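Local structure of 3-oxoacyl-[acyl-carrier-protein] synthase 3 (Micrococcus luteus NCTC 2665, 4EWP) at residues D283-A286 with K287-L291. The protein probably catalyses the first condensation of fatty acid synthesis, joining an acyl primer such as acetyl-CoA to two carbons from malonyl-ACP. Sequence-based numbering, arbitrary orientation.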
loop_
_atom_site.group_PDB
_atom_site.type_symbol
_atom_site.label_atom_id
_atom_site.label_comp_id
_atom_site.label_asym_id
_atom_site.label_seq_id
_atom_site.Cartn_x
_atom_site.Cartn_y
_atom_site.Cartn_z
ATOM N N ASP A 283 -17.719 8.470 -22.062
ATOM C CA ASP A 283 -18.654 9.343 -22.777
ATOM C C ASP A 283 -19.737 9.932 -21.865
ATOM O O ASP A 283 -19.955 11.141 -21.851
ATOM C CB ASP A 283 -19.335 8.599 -23.925
ATOM C CG ASP A 283 -18.366 8.167 -25.000
ATOM O OD1 ASP A 283 -17.220 8.644 -24.983
ATOM O OD2 ASP A 283 -18.757 7.357 -25.865
ATOM N N GLU A 284 -20.413 9.069 -21.110
ATOM C CA GLU A 284 -21.537 9.486 -20.285
ATOM C C GLU A 284 -21.053 10.450 -19.205
ATOM O O GLU A 284 -21.730 11.432 -18.868
ATOM C CB GLU A 284 -22.215 8.260 -19.669
ATOM C CG GLU A 284 -23.610 8.511 -19.139
ATOM C CD GLU A 284 -24.504 9.203 -20.147
ATOM O OE1 GLU A 284 -24.744 8.630 -21.231
ATOM O OE2 GLU A 284 -24.960 10.329 -19.852
ATOM N N PHE A 285 -19.859 10.163 -18.690
ATOM C CA PHE A 285 -19.175 11.012 -17.721
ATOM C C PHE A 285 -18.924 12.424 -18.289
ATOM O O PHE A 285 -19.330 13.433 -17.707
ATOM C CB PHE A 285 -17.856 10.328 -17.349
ATOM C CG PHE A 285 -17.346 10.665 -15.986
ATOM C CD1 PHE A 285 -16.508 9.782 -15.319
ATOM C CD2 PHE A 285 -17.679 11.863 -15.377
ATOM C CE1 PHE A 285 -16.017 10.080 -14.060
ATOM C CE2 PHE A 285 -17.191 12.175 -14.117
ATOM C CZ PHE A 285 -16.359 11.281 -13.456
ATOM N N ALA A 286 -18.268 12.488 -19.442
ATOM C CA ALA A 286 -18.009 13.760 -20.108
ATOM C C ALA A 286 -19.291 14.548 -20.344
ATOM O O ALA A 286 -19.314 15.766 -20.183
ATOM C CB ALA A 286 -17.267 13.525 -21.436
ATOM N N LYS A 287 -20.362 13.860 -20.733
ATOM C CA LYS A 287 -21.632 14.539 -20.971
ATOM C C LYS A 287 -22.164 15.140 -19.671
ATOM O O LYS A 287 -22.704 16.247 -19.649
ATOM C CB LYS A 287 -22.652 13.564 -21.557
ATOM C CG LYS A 287 -24.071 14.121 -21.650
ATOM C CD LYS A 287 -25.031 13.116 -22.296
ATOM C CE LYS A 287 -26.490 13.574 -22.167
ATOM N NZ LYS A 287 -27.437 12.696 -22.921
ATOM N N GLN A 288 -22.003 14.407 -18.578
ATOM C CA GLN A 288 -22.588 14.825 -17.310
ATOM C C GLN A 288 -21.884 16.097 -16.774
ATOM O O GLN A 288 -22.503 16.967 -16.137
ATOM C CB GLN A 288 -22.533 13.658 -16.318
ATOM C CG GLN A 288 -23.384 13.844 -15.072
ATOM C CD GLN A 288 -24.877 13.919 -15.365
ATOM O OE1 GLN A 288 -25.342 13.482 -16.422
ATOM N NE2 GLN A 288 -25.638 14.477 -14.420
ATOM N N LEU A 289 -20.594 16.218 -17.083
ATOM C CA LEU A 289 -19.806 17.373 -16.657
ATOM C C LEU A 289 -20.022 18.625 -17.495
ATOM O O LEU A 289 -19.421 19.664 -17.222
ATOM C CB LEU A 289 -18.323 17.032 -16.646
ATOM C CG LEU A 289 -17.931 16.002 -15.594
ATOM C CD1 LEU A 289 -16.420 15.818 -15.557
ATOM C CD2 LEU A 289 -18.459 16.441 -14.243
ATOM N N LYS A 290 -20.868 18.518 -18.518
ATOM C CA LYS A 290 -21.188 19.643 -19.385
ATOM C C LYS A 290 -19.959 20.355 -19.947
ATOM O O LYS A 290 -19.908 21.585 -19.961
ATOM C CB LYS A 290 -22.054 20.656 -18.634
ATOM C CG LYS A 290 -23.434 20.149 -18.261
ATOM C CD LYS A 290 -24.207 21.211 -17.488
ATOM C CE LYS A 290 -25.628 20.750 -17.170
ATOM N NZ LYS A 290 -26.505 20.726 -18.383
ATOM N N LEU A 291 -18.987 19.591 -20.435
ATOM C CA LEU A 291 -17.729 20.171 -20.899
ATOM C C LEU A 291 -17.935 20.907 -22.213
ATOM O O LEU A 291 -18.730 20.474 -23.044
ATOM C CB LEU A 291 -16.693 19.078 -21.113
ATOM C CG LEU A 291 -16.351 18.144 -19.958
ATOM C CD1 LEU A 291 -15.336 17.120 -20.421
ATOM C CD2 LEU A 291 -15.821 18.921 -18.771
HETATM O O HOH W 1 -27.439 10.336 -21.238
#
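Lys-287 N donates to Asp-283 O at 3.0 Å, Gln-288 N to Glu-284 O, and Leu-289 N to Phe-285 O at 3.1 Å. These bonds form the last turns of helix 279-288, the helix of a beta-alpha-beta unit in the C-terminal half of the thiolase-like fold. The helix ends in a Schellman motif, with Lys-290 at positive phi (51°). On the outer side Glu-284 and Lys-287 run side by side. Glu-284 OE2 and Lys-287 NZ are 4.6 Å apart, too far for a salt bridge. A water joins them instead, donating to Glu-284 OE2 at 2.8 Å and accepting from Lys-287 NZ. The extended Lys-287 chain lays its CD 3.7 Å from Glu-284 OE2. Glu-284 OE1 turns to a salt bridge with Arg-280. On the buried side the Phe-285 ring meets Leu-289 and stands edge-to-face with Phe-272. CG of Phe-285 lies roughly opposite the backbone N (chi1 -153°), which sets the ring beside Leu-289, one turn on. A serine in place of this phenylalanine would probably leave Leu-289 CD1 and Phe-272 without their aromatic partner. Ala-286 CB lies 4.2 Å from Leu-291 CD1, and both side chains touch Val-297. Leu-289 CD1 approaches Phe-285 CE2 obliquely, at 4.0 Å.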